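Local coordinates for protein walker-Type ATPase (Pyrococcus abyssi, PDB 2QEN) that binds ADP and magnesium in a Walker-type (P-loop) core and probably acts as an ATPase, although its cellular role is unknown, at residues P56-D61 against Q82-P87; A153-A158 against L165-T170; L242-V247 against K260-V265; I228-E233 against G253-A258. The protein carries 1 engineered substitution. One frame throughout, in Å; residues are numbered along the deposited sequence.

Interaction 1 (P56-D61 against Q82-P87); sequences PGILID and QSTISP
I58 and I85 bring the two backbones nearest, with their CA atoms 6.4 Å apart. I58 sits in the extended strand 57-61, whereas I85 directly follows T84 of helix 74-84, so an extended strand meets the C-terminal part of a helix. T84 does much of the touching. Its CG2, anti to the backbone N, reaches the strand backbone 3.5 Å from L59 O and lies 3.9 Å from I58 CB, while T84 OG1 turns back to bond E80 O in its own helix. Threonine therefore suits this end of a helix: the hydroxyl is satisfied within the helix and the methyl is left to face the strand. Beside it, I58 sends its CG2 branch to I85 CB at 3.9 Å, the short arm of one isoleucine set obliquely against the branch point of the other, both residues buried. In the fold, strand 57-61 is an outermost strand of the parallel sheet and hydrogen-bonds to strand 130-135. I58 and I60 also pack on L81 of helix 74-84 and I85 rests on F130, whereas L59 points from the opposite face toward helix 44-54, which begins at K44, the ADP-binding lysine of the P-loop.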
loop_
_atom_site.group_PDB
_atom_site.type_symbol
_atom_site.label_atom_id
_atom_site.label_comp_id
_atom_site.label_asym_id
_atom_site.label_seq_id
_atom_site.Cartn_x
_atom_site.Cartn_y
_atom_site.Cartn_z
ATOM N N PRO A 56 -15.031 9.924 9.745
ATOM C CA PRO A 56 -15.942 8.808 9.443
ATOM C C PRO A 56 -15.624 8.183 8.087
ATOM O O PRO A 56 -15.599 8.872 7.048
ATOM C CB PRO A 56 -17.333 9.464 9.405
ATOM C CG PRO A 56 -17.189 10.739 10.100
ATOM C CD PRO A 56 -15.766 11.186 9.978
ATOM N N GLY A 57 -15.367 6.884 8.115
ATOM C CA GLY A 57 -14.970 6.165 6.927
ATOM C C GLY A 57 -14.721 4.716 7.247
ATOM O O GLY A 57 -14.692 4.320 8.414
ATOM N N ILE A 58 -14.555 3.930 6.192
ATOM C CA ILE A 58 -14.230 2.511 6.294
ATOM C C ILE A 58 -13.040 2.142 5.407
ATOM O O ILE A 58 -12.819 2.741 4.347
ATOM C CB ILE A 58 -15.449 1.596 5.957
ATOM C CG1 ILE A 58 -16.073 1.992 4.613
ATOM C CG2 ILE A 58 -16.448 1.619 7.099
ATOM C CD1 ILE A 58 -17.325 1.193 4.250
ATOM N N LEU A 59 -12.269 1.164 5.863
ATOM C CA LEU A 59 -11.106 0.689 5.123
ATOM C C LEU A 59 -11.348 -0.759 4.707
ATOM O O LEU A 59 -11.535 -1.643 5.555
ATOM C CB LEU A 59 -9.813 0.840 5.961
ATOM C CG LEU A 59 -8.439 0.445 5.385
ATOM C CD1 LEU A 59 -8.279 1.015 4.013
ATOM C CD2 LEU A 59 -7.273 0.958 6.269
ATOM N N ILE A 60 -11.360 -0.983 3.394
ATOM C CA ILE A 60 -11.502 -2.327 2.833
ATOM C C ILE A 60 -10.152 -2.828 2.318
ATOM O O ILE A 60 -9.579 -2.243 1.406
ATOM C CB ILE A 60 -12.546 -2.354 1.703
ATOM C CG1 ILE A 60 -13.910 -1.899 2.242
ATOM C CG2 ILE A 60 -12.673 -3.774 1.100
ATOM C CD1 ILE A 60 -14.704 -1.119 1.264
ATOM N N ASP A 61 -9.663 -3.915 2.915
ATOM C CA ASP A 61 -8.411 -4.560 2.522
ATOM C C ASP A 61 -8.651 -5.490 1.318
ATOM O O ASP A 61 -9.115 -6.627 1.468
ATOM C CB ASP A 61 -7.810 -5.337 3.706
ATOM C CG ASP A 61 -6.343 -5.734 3.471
ATOM O OD1 ASP A 61 -5.941 -5.960 2.304
ATOM O OD2 ASP A 61 -5.582 -5.819 4.461
ATOM N N GLN A 82 -20.201 -4.598 4.962
ATOM C CA GLN A 82 -21.090 -4.783 6.103
ATOM C C GLN A 82 -20.338 -4.969 7.417
ATOM O O GLN A 82 -20.656 -4.311 8.412
ATOM C CB GLN A 82 -22.018 -5.978 5.873
ATOM C CG GLN A 82 -23.156 -5.719 4.886
ATOM C CD GLN A 82 -23.966 -6.970 4.598
ATOM O OE1 GLN A 82 -23.420 -8.066 4.468
ATOM N NE2 GLN A 82 -25.274 -6.812 4.502
ATOM N N SER A 83 -19.343 -5.858 7.422
ATOM C CA SER A 83 -18.622 -6.179 8.653
ATOM C C SER A 83 -17.647 -5.078 9.077
ATOM O O SER A 83 -17.349 -4.940 10.253
ATOM C CB SER A 83 -17.914 -7.536 8.555
ATOM O OG SER A 83 -16.863 -7.506 7.605
ATOM N N THR A 84 -17.167 -4.290 8.123
ATOM C CA THR A 84 -16.218 -3.220 8.430
ATOM C C THR A 84 -16.890 -2.020 9.104
ATOM O O THR A 84 -16.284 -1.351 9.940
ATOM C CB THR A 84 -15.413 -2.776 7.181
ATOM O OG1 THR A 84 -14.744 -3.914 6.623
ATOM C CG2 THR A 84 -14.353 -1.772 7.560
ATOM N N ILE A 85 -18.134 -1.753 8.733
ATOM C CA ILE A 85 -18.893 -0.667 9.352
ATOM C C ILE A 85 -19.669 -1.124 10.585
ATOM O O ILE A 85 -20.327 -0.317 11.234
ATOM C CB ILE A 85 -19.820 0.067 8.327
ATOM C CG1 ILE A 85 -20.124 1.504 8.783
ATOM C CG2 ILE A 85 -21.079 -0.731 8.036
ATOM C CD1 ILE A 85 -20.617 2.409 7.654
ATOM N N SER A 86 -19.583 -2.415 10.907
ATOM C CA SER A 86 -20.255 -2.976 12.090
ATOM C C SER A 86 -19.288 -3.175 13.273
ATOM O O SER A 86 -18.084 -3.297 13.059
ATOM C CB SER A 86 -20.963 -4.285 11.724
ATOM O OG SER A 86 -21.994 -4.044 10.766
ATOM N N PRO A 87 -19.801 -3.156 14.530
ATOM C CA PRO A 87 -21.159 -2.779 14.946
ATOM C C PRO A 87 -21.415 -1.308 14.652
ATOM O O PRO A 87 -20.635 -0.446 15.060
ATOM C CB PRO A 87 -21.162 -3.039 16.462
ATOM C CG PRO A 87 -19.728 -3.045 16.864
ATOM C CD PRO A 87 -18.970 -3.567 15.678
#

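Interaction 2 (A153-A158 against L165-T170); sequences ALFAYA and LKIILT
F155 and A158 of helix 149-161 pack on I167 in the beta-alpha-beta crossover that runs from strand 130-135 through this helix to strand 165-171, a building unit of P-loop ATPase cores. The axes of the two short segments approach to 9.7 Å at 139°, so the returning strand runs roughly against the helix. The tight part centres on one methyl. I167 CD1 lies 3.7 Å from F155 CD1 and also 3.7 Å from A158 CB, filling the angle between the phenyl ring and the helix surface. Its CG1 arm stands beside the backbone N, chi1 -68°, and an extended second torsion carries the methyl out to the helix. Alanine suits position 158 because its single methyl lets the isoleucine come close to the helix backbone. Toward the start of the strand the packing is looser: A158 CB and L165 CD2 are 4.4 Å apart, and L165 also rests on F130 and N121. The partly exposed flanks lie away from the contact: K166 points from the helix and pairs with E129, while Y157, on the helix side turned from the strand, makes a cation-pi contact with R114. Back in the core, the F155 ring stands edge-to-face with F134 and extends beyond I167 to the next inward residue of the strand, where F155 CZ lies 3.8 Å from L169 CD2.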
loop_
_atom_site.group_PDB
_atom_site.type_symbol
_atom_site.label_atom_id
_atom_site.label_comp_id
_atom_site.label_asym_id
_atom_site.label_seq_id
_atom_site.Cartn_x
_atom_site.Cartn_y
_atom_site.Cartn_z
ATOM N N ALA A 153 -17.120 1.337 -12.885
ATOM C CA ALA A 153 -18.437 1.919 -13.099
ATOM C C ALA A 153 -19.020 2.485 -11.799
ATOM O O ALA A 153 -19.538 3.602 -11.784
ATOM C CB ALA A 153 -19.385 0.896 -13.743
ATOM N N LEU A 154 -18.923 1.723 -10.715
ATOM C CA LEU A 154 -19.338 2.191 -9.398
ATOM C C LEU A 154 -18.606 3.463 -9.000
ATOM O O LEU A 154 -19.233 4.393 -8.505
ATOM C CB LEU A 154 -19.119 1.098 -8.335
ATOM C CG LEU A 154 -19.401 1.430 -6.860
ATOM C CD1 LEU A 154 -20.897 1.694 -6.569
ATOM C CD2 LEU A 154 -18.890 0.315 -5.995
ATOM N N PHE A 155 -17.285 3.493 -9.205
ATOM C CA PHE A 155 -16.461 4.676 -8.899
ATOM C C PHE A 155 -16.848 5.916 -9.739
ATOM O O PHE A 155 -16.806 7.043 -9.242
ATOM C CB PHE A 155 -14.961 4.393 -9.074
ATOM C CG PHE A 155 -14.403 3.322 -8.160
ATOM C CD1 PHE A 155 -14.978 3.048 -6.922
ATOM C CD2 PHE A 155 -13.257 2.605 -8.538
ATOM C CE1 PHE A 155 -14.443 2.057 -6.092
ATOM C CE2 PHE A 155 -12.705 1.627 -7.710
ATOM C CZ PHE A 155 -13.285 1.350 -6.493
ATOM N N ALA A 156 -17.191 5.703 -11.006
ATOM C CA ALA A 156 -17.626 6.780 -11.898
ATOM C C ALA A 156 -18.944 7.355 -11.406
ATOM O O ALA A 156 -19.159 8.559 -11.442
ATOM C CB ALA A 156 -17.785 6.264 -13.313
ATOM N N TYR A 157 -19.821 6.475 -10.931
ATOM C CA TYR A 157 -21.106 6.888 -10.368
ATOM C C TYR A 157 -20.926 7.693 -9.078
ATOM O O TYR A 157 -21.488 8.766 -8.936
ATOM C CB TYR A 157 -21.997 5.670 -10.134
ATOM C CG TYR A 157 -23.268 6.000 -9.396
ATOM C CD1 TYR A 157 -24.290 6.730 -10.010
ATOM C CD2 TYR A 157 -23.451 5.578 -8.096
ATOM C CE1 TYR A 157 -25.442 7.032 -9.331
ATOM C CE2 TYR A 157 -24.607 5.863 -7.419
ATOM C CZ TYR A 157 -25.588 6.581 -8.031
ATOM O OH TYR A 157 -26.727 6.852 -7.326
ATOM N N ALA A 158 -20.121 7.188 -8.152
ATOM C CA ALA A 158 -19.763 7.971 -6.967
ATOM C C ALA A 158 -19.165 9.354 -7.330
ATOM O O ALA A 158 -19.537 10.375 -6.751
ATOM C CB ALA A 158 -18.821 7.180 -6.073
ATOM N N LEU A 165 -19.641 11.686 -0.608
ATOM C CA LEU A 165 -18.909 10.453 -0.514
ATOM C C LEU A 165 -17.537 10.638 -1.160
ATOM O O LEU A 165 -17.435 11.134 -2.285
ATOM C CB LEU A 165 -19.707 9.340 -1.187
ATOM C CG LEU A 165 -19.348 7.895 -0.852
ATOM C CD1 LEU A 165 -19.725 7.579 0.597
ATOM C CD2 LEU A 165 -20.066 6.954 -1.831
ATOM N N LYS A 166 -16.487 10.279 -0.422
ATOM C CA LYS A 166 -15.125 10.377 -0.928
ATOM C C LYS A 166 -14.512 8.984 -0.965
ATOM O O LYS A 166 -14.755 8.164 -0.081
ATOM C CB LYS A 166 -14.278 11.324 -0.064
ATOM C CG LYS A 166 -14.719 12.780 -0.110
ATOM C CD LYS A 166 -14.499 13.405 -1.502
ATOM C CE LYS A 166 -15.357 14.648 -1.687
ATOM N NZ LYS A 166 -14.693 15.862 -1.191
ATOM N N ILE A 167 -13.736 8.726 -2.006
ATOM C CA ILE A 167 -13.134 7.416 -2.215
ATOM C C ILE A 167 -11.610 7.612 -2.257
ATOM O O ILE A 167 -11.116 8.529 -2.916
ATOM C CB ILE A 167 -13.677 6.733 -3.498
ATOM C CG1 ILE A 167 -15.155 6.351 -3.335
ATOM C CG2 ILE A 167 -12.830 5.487 -3.886
ATOM C CD1 ILE A 167 -15.754 5.758 -4.590
ATOM N N ILE A 168 -10.903 6.802 -1.475
ATOM C CA ILE A 168 -9.448 6.755 -1.486
ATOM C C ILE A 168 -9.063 5.365 -1.971
ATOM O O ILE A 168 -9.566 4.373 -1.445
ATOM C CB ILE A 168 -8.851 6.996 -0.072
ATOM C CG1 ILE A 168 -9.229 8.391 0.439
ATOM C CG2 ILE A 168 -7.298 6.834 -0.083
ATOM C CD1 ILE A 168 -8.921 8.620 1.917
ATOM N N LEU A 169 -8.194 5.305 -2.979
ATOM C CA LEU A 169 -7.606 4.054 -3.451
ATOM C C LEU A 169 -6.111 4.096 -3.181
ATOM O O LEU A 169 -5.422 5.044 -3.568
ATOM C CB LEU A 169 -7.862 3.849 -4.958
ATOM C CG LEU A 169 -9.296 4.005 -5.496
ATOM C CD1 LEU A 169 -9.288 3.768 -6.996
ATOM C CD2 LEU A 169 -10.256 3.040 -4.836
ATOM N N THR A 170 -5.613 3.086 -2.496
ATOM C CA THR A 170 -4.194 3.009 -2.226
ATOM C C THR A 170 -3.619 1.895 -3.092
ATOM O O THR A 170 -4.345 0.984 -3.523
ATOM C CB THR A 170 -3.855 2.727 -0.729
ATOM O OG1 THR A 170 -3.731 1.316 -0.524
ATOM C CG2 THR A 170 -4.911 3.321 0.228
#

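Interaction 3 (L242-V247 against K260-V265)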
loop_
_atom_site.group_PDB
_atom_site.type_symbol
_atom_site.label_atom_id
_atom_site.label_comp_id
_atom_site.label_asym_id
_atom_site.label_seq_id
_atom_site.Cartn_x
_atom_site.Cartn_y
_atom_site.Cartn_z
ATOM N N LEU A 242 12.568 -0.066 9.901
ATOM C CA LEU A 242 13.011 0.703 11.072
ATOM C C LEU A 242 12.333 0.253 12.380
ATOM O O LEU A 242 12.970 0.234 13.434
ATOM C CB LEU A 242 12.811 2.212 10.848
ATOM C CG LEU A 242 13.643 2.933 9.761
ATOM C CD1 LEU A 242 13.176 4.380 9.576
ATOM C CD2 LEU A 242 15.133 2.885 10.026
ATOM N N VAL A 243 11.048 -0.088 12.297
ATOM C CA VAL A 243 10.304 -0.656 13.437
ATOM C C VAL A 243 10.745 -2.085 13.802
ATOM O O VAL A 243 10.911 -2.384 14.978
ATOM C CB VAL A 243 8.756 -0.577 13.252
ATOM C CG1 VAL A 243 8.020 -1.373 14.353
ATOM C CG2 VAL A 243 8.282 0.871 13.277
ATOM N N VAL A 244 10.924 -2.958 12.815
ATOM C CA VAL A 244 11.440 -4.322 13.056
ATOM C C VAL A 244 12.803 -4.261 13.757
ATOM O O VAL A 244 13.045 -4.996 14.717
ATOM C CB VAL A 244 11.593 -5.152 11.732
ATOM C CG1 VAL A 244 12.364 -6.457 11.988
ATOM C CG2 VAL A 244 10.211 -5.434 11.077
ATOM N N PHE A 245 13.687 -3.400 13.263
ATOM C CA PHE A 245 14.996 -3.173 13.889
ATOM C C PHE A 245 14.873 -2.682 15.344
ATOM O O PHE A 245 15.540 -3.206 16.233
ATOM C CB PHE A 245 15.838 -2.197 13.061
ATOM C CG PHE A 245 17.147 -1.837 13.717
ATOM C CD1 PHE A 245 18.228 -2.737 13.680
ATOM C CD2 PHE A 245 17.289 -0.618 14.401
ATOM C CE1 PHE A 245 19.423 -2.431 14.323
ATOM C CE2 PHE A 245 18.474 -0.316 15.062
ATOM C CZ PHE A 245 19.549 -1.199 15.012
ATOM N N GLY A 246 14.017 -1.683 15.576
ATOM C CA GLY A 246 13.808 -1.128 16.910
ATOM C C GLY A 246 13.362 -2.195 17.902
ATOM O O GLY A 246 13.942 -2.331 18.956
ATOM N N VAL A 247 12.335 -2.957 17.533
ATOM C CA VAL A 247 11.910 -4.159 18.266
ATOM C C VAL A 247 13.057 -5.151 18.538
ATOM O O VAL A 247 13.266 -5.553 19.680
ATOM C CB VAL A 247 10.719 -4.865 17.525
ATOM C CG1 VAL A 247 10.355 -6.225 18.168
ATOM C CG2 VAL A 247 9.475 -3.935 17.505
ATOM N N LYS A 260 21.057 -8.554 12.404
ATOM C CA LYS A 260 21.038 -9.914 11.883
ATOM C C LYS A 260 19.595 -10.439 11.876
ATOM O O LYS A 260 19.121 -10.934 10.867
ATOM C CB LYS A 260 21.947 -10.818 12.727
ATOM C CG LYS A 260 22.793 -11.797 11.925
ATOM C CD LYS A 260 23.651 -12.692 12.812
ATOM C CE LYS A 260 22.942 -14.003 13.179
ATOM N NZ LYS A 260 23.904 -15.113 13.552
ATOM N N ARG A 261 18.904 -10.288 13.005
ATOM C CA ARG A 261 17.502 -10.670 13.156
ATOM C C ARG A 261 16.547 -9.861 12.268
ATOM O O ARG A 261 15.582 -10.406 11.747
ATOM C CB ARG A 261 17.062 -10.559 14.622
ATOM C CG ARG A 261 17.839 -11.443 15.589
ATOM C CD ARG A 261 17.446 -12.894 15.438
ATOM N NE ARG A 261 16.652 -13.420 16.553
ATOM C CZ ARG A 261 15.330 -13.301 16.671
ATOM N NH1 ARG A 261 14.614 -12.645 15.762
ATOM N NH2 ARG A 261 14.721 -13.833 17.717
ATOM N N THR A 262 16.802 -8.566 12.113
ATOM C CA THR A 262 16.008 -7.733 11.203
ATOM C C THR A 262 16.087 -8.291 9.781
ATOM O O THR A 262 15.067 -8.449 9.128
ATOM C CB THR A 262 16.455 -6.245 11.253
ATOM O OG1 THR A 262 16.359 -5.783 12.599
ATOM C CG2 THR A 262 15.590 -5.348 10.369
ATOM N N LEU A 263 17.298 -8.628 9.342
ATOM C CA LEU A 263 17.544 -9.153 7.998
ATOM C C LEU A 263 16.924 -10.526 7.784
ATOM O O LEU A 263 16.456 -10.804 6.693
ATOM C CB LEU A 263 19.056 -9.162 7.659
ATOM C CG LEU A 263 19.687 -7.752 7.574
ATOM C CD1 LEU A 263 21.190 -7.756 7.263
ATOM C CD2 LEU A 263 18.936 -6.837 6.594
ATOM N N GLU A 264 16.930 -11.359 8.829
ATOM C CA GLU A 264 16.207 -12.639 8.877
ATOM C C GLU A 264 14.706 -12.475 8.646
ATOM O O GLU A 264 14.129 -13.155 7.804
ATOM C CB GLU A 264 16.401 -13.320 10.240
ATOM C CG GLU A 264 17.775 -13.912 10.492
ATOM C CD GLU A 264 17.923 -14.474 11.907
ATOM O OE1 GLU A 264 16.942 -14.378 12.702
ATOM O OE2 GLU A 264 19.012 -15.022 12.217
ATOM N N VAL A 265 14.077 -11.606 9.440
ATOM C CA VAL A 265 12.657 -11.272 9.279
ATOM C C VAL A 265 12.366 -10.734 7.866
ATOM O O VAL A 265 11.444 -11.202 7.216
ATOM C CB VAL A 265 12.142 -10.316 10.402
ATOM C CG1 VAL A 265 10.743 -9.763 10.088
ATOM C CG2 VAL A 265 12.100 -11.058 11.756
#
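T262 fits against V244 and F245 where helices 239-252 and 255-280 cross at 134°, the axes of the short segments approaching to 8.9 Å. Beginning at its root, T262 CB lies 4.2 Å from V244 CG1. The chain then forks. The methyl, CG2, moves closer to the same valine, 3.8 Å from V244 CG1. The hydroxyl goes the other way: with chi1 at -57°, OG1 stands beside its own backbone N, where it bonds A258 O one turn back, and it comes within 3.2 Å of F245 CA. Farther along, OG1 meets the edge of the phenyl ring, near its plane, 3.7 Å from F245 CD1. A small residue with a hydroxyl satisfied within its own helix is apt here, since the helices are close and the surroundings apolar. A glycine at this position would probably open a gap against V244 and the root of F245, and leave A258 O without its side-chain donor. One turn on, V265 CG1 extends the apolar seam, 4.1 Å from V244 CG1. This is helix-helix packing in an all-helical region beyond the P-loop core, consistent with the helical lid of AAA+-type ATPases; V243, next to V244, touches the bound ADP.

Interaction 4 (I228-E233 against G253-A258)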
loop_
_atom_site.group_PDB
_atom_site.type_symbol
_atom_site.label_atom_id
_atom_site.label_comp_id
_atom_site.label_asym_id
_atom_site.label_seq_id
_atom_site.Cartn_x
_atom_site.Cartn_y
_atom_site.Cartn_z
ATOM N N ILE A 228 22.884 4.052 15.415
ATOM C CA ILE A 228 21.703 4.576 14.724
ATOM C C ILE A 228 22.043 4.989 13.278
ATOM O O ILE A 228 21.295 4.672 12.349
ATOM C CB ILE A 228 20.998 5.702 15.554
ATOM C CG1 ILE A 228 20.181 5.055 16.697
ATOM C CG2 ILE A 228 20.100 6.599 14.654
ATOM C CD1 ILE A 228 19.882 5.973 17.854
ATOM N N GLU A 229 23.179 5.657 13.085
ATOM C CA GLU A 229 23.652 5.989 11.734
ATOM C C GLU A 229 23.837 4.744 10.871
ATOM O O GLU A 229 23.381 4.707 9.730
ATOM C CB GLU A 229 24.954 6.793 11.782
ATOM C CG GLU A 229 24.841 8.055 12.606
ATOM C CD GLU A 229 25.777 9.147 12.148
ATOM O OE1 GLU A 229 27.007 9.022 12.385
ATOM O OE2 GLU A 229 25.266 10.139 11.568
ATOM N N GLU A 230 24.494 3.722 11.426
ATOM C CA GLU A 230 24.689 2.452 10.718
ATOM C C GLU A 230 23.356 1.748 10.379
ATOM O O GLU A 230 23.205 1.184 9.302
ATOM C CB GLU A 230 25.620 1.526 11.516
ATOM C CG GLU A 230 26.251 0.398 10.707
ATOM C CD GLU A 230 27.538 0.802 10.004
ATOM O OE1 GLU A 230 28.590 0.991 10.672
ATOM O OE2 GLU A 230 27.497 0.919 8.761
ATOM N N ALA A 231 22.386 1.781 11.286
ATOM C CA ALA A 231 21.075 1.178 11.005
ATOM C C ALA A 231 20.361 1.886 9.836
ATOM O O ALA A 231 19.746 1.240 8.997
ATOM C CB ALA A 231 20.209 1.177 12.246
ATOM N N VAL A 232 20.465 3.206 9.776
ATOM C CA VAL A 232 19.807 3.987 8.725
ATOM C C VAL A 232 20.499 3.819 7.354
ATOM O O VAL A 232 19.843 3.820 6.315
ATOM C CB VAL A 232 19.682 5.482 9.137
ATOM C CG1 VAL A 232 19.259 6.361 7.947
ATOM C CG2 VAL A 232 18.711 5.623 10.307
ATOM N N GLU A 233 21.810 3.654 7.357
ATOM C CA GLU A 233 22.544 3.309 6.140
ATOM C C GLU A 233 22.131 1.950 5.574
ATOM O O GLU A 233 22.074 1.789 4.359
ATOM C CB GLU A 233 24.046 3.353 6.377
ATOM C CG GLU A 233 24.630 4.765 6.558
ATOM C CD GLU A 233 24.085 5.823 5.567
ATOM O OE1 GLU A 233 22.849 6.087 5.562
ATOM O OE2 GLU A 233 24.906 6.427 4.831
ATOM N N GLY A 253 19.579 -6.169 22.453
ATOM C CA GLY A 253 20.519 -5.276 23.160
ATOM C C GLY A 253 21.841 -5.024 22.457
ATOM O O GLY A 253 22.785 -4.504 23.060
ATOM N N ASP A 254 21.904 -5.355 21.166
ATOM C CA ASP A 254 23.168 -5.327 20.434
ATOM C C ASP A 254 22.920 -4.977 18.965
ATOM O O ASP A 254 21.977 -5.506 18.345
ATOM C CB ASP A 254 23.862 -6.682 20.576
ATOM C CG ASP A 254 25.110 -6.797 19.720
ATOM O OD1 ASP A 254 26.137 -6.231 20.111
ATOM O OD2 ASP A 254 25.062 -7.456 18.659
ATOM N N PHE A 255 23.744 -4.073 18.419
ATOM C CA PHE A 255 23.562 -3.663 17.027
ATOM C C PHE A 255 23.678 -4.840 16.060
ATOM O O PHE A 255 22.816 -5.011 15.213
ATOM C CB PHE A 255 24.494 -2.528 16.571
ATOM C CG PHE A 255 24.313 -2.191 15.118
ATOM C CD1 PHE A 255 23.292 -1.338 14.713
ATOM C CD2 PHE A 255 25.110 -2.791 14.143
ATOM C CE1 PHE A 255 23.082 -1.072 13.377
ATOM C CE2 PHE A 255 24.910 -2.516 12.797
ATOM C CZ PHE A 255 23.881 -1.662 12.420
ATOM N N GLY A 256 24.747 -5.623 16.178
ATOM C CA GLY A 256 24.963 -6.769 15.295
ATOM C C GLY A 256 23.819 -7.775 15.283
ATOM O O GLY A 256 23.314 -8.113 14.219
ATOM N N ARG A 257 23.420 -8.241 16.470
ATOM C CA ARG A 257 22.349 -9.237 16.613
ATOM C C ARG A 257 20.967 -8.697 16.241
ATOM O O ARG A 257 20.183 -9.401 15.608
ATOM C CB ARG A 257 22.322 -9.838 18.028
ATOM C CG ARG A 257 23.349 -10.916 18.235
ATOM C CD ARG A 257 23.192 -11.596 19.594
ATOM N NE ARG A 257 23.173 -10.636 20.699
ATOM C CZ ARG A 257 24.255 -10.160 21.308
ATOM N NH1 ARG A 257 25.469 -10.563 20.956
ATOM N NH2 ARG A 257 24.114 -9.295 22.304
ATOM N N ALA A 258 20.674 -7.451 16.612
ATOM C CA ALA A 258 19.427 -6.799 16.160
ATOM C C ALA A 258 19.331 -6.686 14.635
ATOM O O ALA A 258 18.265 -6.910 14.050
ATOM C CB ALA A 258 19.280 -5.437 16.783
#
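F255 brings the end of its ring up to E230 and A231, so that the first turn of helix 255-280, directly after the N-cap residue D254, packs on helix 225-235 within a helical bundle. The apolar contacts come first. The ring crosses the E230 side chain at about a right angle, its CZ 3.6 Å from E230 CG and its CE1 3.8 Å from A231 CB, with A231 CA at the ring edge. Phenylalanine suits the place because its CG, anti to the backbone N, directs a long flat group across the space between two helices, and A231 is small enough to let it reach the helix backbone, with F255 CE1 3.6 Å from A231 N. E230 gives only its aliphatic stem to the ring: its chain bends at the second torsion, leading the carboxylate away, the carboxylate plane 53° from that of the ring. A serine in place of F255 would probably open a gap beside A231 and leave the E230 stem without its apolar partner.

Backbone shape sets up the turn: G253, with a phi of 75°, ends the preceding helix in a conformation that residues with a CB adopt less readily, and a beta carbon on G256 would crowd the D254 carboxylate. The polar interactions join D254 and R257. R257 NH1 forms a long ion pair with D254 OD2, and one guanidinium face overlies the D254 carboxyl carbon. D254 is the N-cap, and its OD2 accepts a nearly straight bond of 2.8 Å from R257 N, at 166°.

Interactions 1 and 2 come first along the chain, one closing before the other opens. Their centres are 15 Å apart without touching, and both pack helical parts of the core against the same parallel sheet. Interactions 3 and 4 follow in the helical region, centres about 37 and 43 Å from that of interaction 2 and across the middle of the chain. These two alternate along the sequence and share helix 255-280. They also touch: F245 CE2 lies 3.6 Å from A231 CB and F245 CZ 3.8 Å from F255 CD1, making F245 the bridge that joins three successive helices. The first pair thus belongs to the sheet core and the second to the helical region, and residues of both parts contact ADP.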